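Phosphodiesterase (Trypanosoma brucei brucei, PDB 5H2Q) belongs to the phosphodiesterase family of the HD superfamily and has an all-helical fold that holds a zinc and a magnesium ion in this structure. Local coordinates at residues 15-27 and 44-56. Sequence-based numbering, arbitrary orientation. Where two conformers were deposited one is given.
Sequences AVLRIEFPNVDVT and LDVAAAIAYRLLL
The C-terminal end of helix 10-17 and the loop that leaves it lie across helix 43-58, with Arg53 gripping the chain where Leu17 ends the helix. NH1 of Arg53 donates to Leu17 O at 2.8 Å, in the planes of both carbonyl and guanidinium, though the N-H...O angle is 146°. Tyr52 CE2, at the rim of a steeply tilted ring, lies 3.8 Å above the centre of the Arg53 guanidinium; Glu20 CG sits off-centre over the opposite face. A water accepts from Arg53 NE and lies within bonding range of Val16 O and Ile19 O. In this all-helical phosphodiesterase fold, Leu72 of helix 68-80 also touches Val16 and Leu17. Ala49 makes a close-fitting surface: its CB meets Ile19 CB at 3.6 Å, and Val16 CG1 rests on its backbone N. With CG beside its backbone N (chi1 -51°), Phe21 sends its ring down to the helix, CZ 3.6 Å from Ile50 CG1 and its edge facing the carbonyl of Ala49. Farther along, Val26 CG2 and Leu54 CD1 meet at 4.0 Å, their side chains running in opposite directions. At the other end a water bridges Ala15 O and Asp45 OD2, while Asp45 OD1 forms a salt bridge with Arg79.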
# COMPACT_ATOMS: atom_id res chain seq x y z
N ALA A 15 6.52 -23.97 1.70
CA ALA A 15 6.80 -23.40 0.39
C ALA A 15 7.28 -21.94 0.50
O ALA A 15 7.98 -21.45 -0.38
CB ALA A 15 5.56 -23.50 -0.50
N VAL A 16 6.93 -21.25 1.61
CA VAL A 16 7.35 -19.85 1.81
C VAL A 16 8.59 -19.76 2.68
O VAL A 16 9.51 -19.03 2.33
CB VAL A 16 6.21 -18.97 2.37
CG1 VAL A 16 6.72 -17.58 2.73
CG2 VAL A 16 5.05 -18.89 1.38
N LEU A 17 8.60 -20.50 3.81
CA LEU A 17 9.64 -20.53 4.84
C LEU A 17 11.02 -20.79 4.25
O LEU A 17 11.99 -20.18 4.67
CB LEU A 17 9.35 -21.63 5.90
CG LEU A 17 8.64 -21.24 7.19
CD1 LEU A 17 8.00 -22.45 7.84
CD2 LEU A 17 9.60 -20.58 8.20
N ARG A 18 11.06 -21.69 3.28
CA ARG A 18 12.27 -22.15 2.61
C ARG A 18 12.89 -21.14 1.64
O ARG A 18 13.99 -21.42 1.15
CB ARG A 18 11.98 -23.50 1.92
CG ARG A 18 12.55 -24.73 2.67
CD ARG A 18 12.03 -24.93 4.08
NE ARG A 18 12.41 -26.23 4.63
CZ ARG A 18 11.69 -27.34 4.51
NH1 ARG A 18 10.54 -27.33 3.85
NH2 ARG A 18 12.11 -28.48 5.05
N ILE A 19 12.27 -19.95 1.41
CA ILE A 19 12.85 -18.99 0.46
C ILE A 19 13.72 -17.91 1.13
O ILE A 19 13.26 -17.19 2.02
CB ILE A 19 11.73 -18.37 -0.44
CG1 ILE A 19 10.92 -19.47 -1.18
CG2 ILE A 19 12.28 -17.29 -1.41
CD1 ILE A 19 9.64 -18.96 -1.80
N GLU A 20 14.96 -17.75 0.65
CA GLU A 20 15.86 -16.75 1.21
C GLU A 20 16.43 -15.85 0.12
O GLU A 20 16.39 -16.23 -1.06
CB GLU A 20 16.96 -17.41 2.08
CG GLU A 20 16.46 -17.76 3.47
CD GLU A 20 17.51 -18.33 4.41
OE1 GLU A 20 18.31 -17.53 4.95
OE2 GLU A 20 17.49 -19.56 4.65
N PHE A 21 16.98 -14.67 0.50
CA PHE A 21 17.48 -13.69 -0.47
C PHE A 21 18.89 -13.22 -0.12
O PHE A 21 19.09 -12.02 0.06
CB PHE A 21 16.53 -12.48 -0.57
CG PHE A 21 15.09 -12.88 -0.79
CD1 PHE A 21 14.64 -13.25 -2.05
CD2 PHE A 21 14.17 -12.85 0.25
CE1 PHE A 21 13.31 -13.64 -2.26
CE2 PHE A 21 12.84 -13.27 0.05
CZ PHE A 21 12.43 -13.67 -1.20
N PRO A 22 19.89 -14.11 -0.03
CA PRO A 22 21.25 -13.65 0.34
C PRO A 22 21.92 -12.73 -0.68
O PRO A 22 22.74 -11.90 -0.27
CB PRO A 22 22.03 -14.95 0.53
CG PRO A 22 21.27 -15.97 -0.24
CD PRO A 22 19.84 -15.58 -0.20
N ASN A 23 21.56 -12.81 -1.97
CA ASN A 23 22.20 -11.98 -3.01
C ASN A 23 21.34 -10.88 -3.60
O ASN A 23 21.77 -10.18 -4.52
CB ASN A 23 22.74 -12.89 -4.13
CG ASN A 23 23.93 -13.72 -3.72
OD1 ASN A 23 24.11 -14.07 -2.54
ND2 ASN A 23 24.73 -14.09 -4.71
N VAL A 24 20.11 -10.70 -3.06
CA VAL A 24 19.18 -9.69 -3.53
C VAL A 24 18.68 -8.97 -2.28
O VAL A 24 17.97 -9.56 -1.46
CB VAL A 24 17.99 -10.30 -4.35
CG1 VAL A 24 17.08 -9.20 -4.89
CG2 VAL A 24 18.50 -11.20 -5.50
N ASP A 25 19.08 -7.72 -2.14
CA ASP A 25 18.71 -6.94 -0.97
C ASP A 25 17.27 -6.42 -1.04
O ASP A 25 16.98 -5.46 -1.75
CB ASP A 25 19.72 -5.82 -0.77
CG ASP A 25 19.49 -4.95 0.44
OD1 ASP A 25 18.60 -5.29 1.25
OD2 ASP A 25 20.21 -3.94 0.58
N VAL A 26 16.39 -7.01 -0.21
CA VAL A 26 14.96 -6.62 -0.18
C VAL A 26 14.73 -5.26 0.51
O VAL A 26 13.61 -4.76 0.51
CB VAL A 26 14.05 -7.72 0.40
CG1 VAL A 26 14.13 -9.00 -0.45
CG2 VAL A 26 14.35 -8.00 1.87
N THR A 27 15.77 -4.68 1.12
CA THR A 27 15.64 -3.39 1.81
C THR A 27 16.03 -2.19 0.93
O THR A 27 15.93 -1.05 1.38
CB THR A 27 16.49 -3.36 3.10
OG1 THR A 27 17.87 -3.24 2.76
CG2 THR A 27 16.25 -4.55 4.04
N LEU A 44 3.94 -16.08 -6.06
CA LEU A 44 3.17 -15.75 -4.85
C LEU A 44 3.91 -16.20 -3.58
O LEU A 44 3.81 -15.56 -2.55
CB LEU A 44 1.75 -16.34 -4.90
CG LEU A 44 0.77 -15.72 -5.89
CD1 LEU A 44 -0.51 -16.58 -5.99
CD2 LEU A 44 0.42 -14.25 -5.51
N ASP A 45 4.69 -17.31 -3.66
CA ASP A 45 5.49 -17.77 -2.53
C ASP A 45 6.67 -16.80 -2.29
O ASP A 45 6.93 -16.44 -1.14
CB ASP A 45 6.02 -19.19 -2.79
CG ASP A 45 4.96 -20.27 -2.71
OD1 ASP A 45 3.91 -20.03 -2.07
OD2 ASP A 45 5.21 -21.39 -3.21
N VAL A 46 7.36 -16.36 -3.37
CA VAL A 46 8.48 -15.39 -3.30
C VAL A 46 7.96 -14.05 -2.73
O VAL A 46 8.63 -13.49 -1.86
CB VAL A 46 9.17 -15.24 -4.67
CG1 VAL A 46 10.01 -13.96 -4.78
CG2 VAL A 46 10.02 -16.48 -4.98
N ALA A 47 6.76 -13.56 -3.20
CA ALA A 47 6.12 -12.33 -2.70
C ALA A 47 5.90 -12.44 -1.19
O ALA A 47 6.31 -11.54 -0.46
CB ALA A 47 4.81 -12.06 -3.43
N ALA A 48 5.32 -13.57 -0.71
CA ALA A 48 5.10 -13.80 0.72
C ALA A 48 6.45 -13.88 1.47
O ALA A 48 6.58 -13.29 2.54
CB ALA A 48 4.28 -15.06 0.95
N ALA A 49 7.45 -14.58 0.90
CA ALA A 49 8.78 -14.65 1.55
C ALA A 49 9.46 -13.26 1.63
O ALA A 49 10.19 -13.00 2.59
CB ALA A 49 9.68 -15.63 0.82
N ILE A 50 9.22 -12.36 0.64
CA ILE A 50 9.81 -11.02 0.70
C ILE A 50 9.29 -10.30 1.92
O ILE A 50 10.08 -9.79 2.69
CB ILE A 50 9.59 -10.20 -0.61
CG1 ILE A 50 10.48 -10.74 -1.72
CG2 ILE A 50 9.90 -8.67 -0.39
CD1 ILE A 50 9.97 -10.41 -3.10
N ALA A 51 7.95 -10.30 2.12
CA ALA A 51 7.38 -9.63 3.27
C ALA A 51 7.84 -10.30 4.58
O ALA A 51 8.22 -9.63 5.53
CB ALA A 51 5.86 -9.66 3.17
N TYR A 52 7.89 -11.64 4.59
CA TYR A 52 8.29 -12.41 5.77
C TYR A 52 9.73 -12.11 6.17
O TYR A 52 9.97 -11.74 7.32
CB TYR A 52 8.08 -13.91 5.49
CG TYR A 52 8.42 -14.84 6.63
CD1 TYR A 52 7.67 -14.83 7.81
CD2 TYR A 52 9.39 -15.83 6.49
CE1 TYR A 52 7.95 -15.70 8.85
CE2 TYR A 52 9.68 -16.71 7.53
CZ TYR A 52 8.95 -16.65 8.70
OH TYR A 52 9.24 -17.50 9.73
N ARG A 53 10.68 -12.24 5.23
CA ARG A 53 12.09 -11.99 5.50
C ARG A 53 12.39 -10.53 5.77
O ARG A 53 13.24 -10.23 6.60
CB ARG A 53 12.97 -12.57 4.39
CG ARG A 53 12.89 -14.07 4.25
CD ARG A 53 13.27 -14.77 5.55
NE ARG A 53 13.05 -16.22 5.51
CZ ARG A 53 13.35 -17.05 6.50
NH1 ARG A 53 13.13 -18.35 6.38
NH2 ARG A 53 13.86 -16.58 7.64
N LEU A 54 11.68 -9.61 5.09
CA LEU A 54 11.88 -8.18 5.37
C LEU A 54 11.53 -7.88 6.83
O LEU A 54 12.32 -7.27 7.55
CB LEU A 54 11.00 -7.35 4.44
CG LEU A 54 11.10 -5.83 4.59
CD1 LEU A 54 12.48 -5.31 4.11
CD2 LEU A 54 9.98 -5.16 3.84
N LEU A 55 10.36 -8.35 7.26
CA LEU A 55 9.89 -8.09 8.62
C LEU A 55 10.71 -8.85 9.68
O LEU A 55 11.14 -8.24 10.65
CB LEU A 55 8.39 -8.35 8.72
CG LEU A 55 7.44 -7.21 8.24
CD1 LEU A 55 7.87 -6.59 6.90
CD2 LEU A 55 6.01 -7.69 8.16
N LEU A 56 10.98 -10.14 9.48
CA LEU A 56 11.80 -10.84 10.50
C LEU A 56 13.21 -10.24 10.56
O LEU A 56 13.79 -10.13 11.65
CB LEU A 56 11.93 -12.35 10.18
CG LEU A 56 10.81 -13.28 10.58
CD1 LEU A 56 11.27 -14.72 10.42
CD2 LEU A 56 10.32 -13.03 12.02
O HOH W 1 7.86 -22.06 -3.11
O HOH W 2 11.14 -17.01 3.54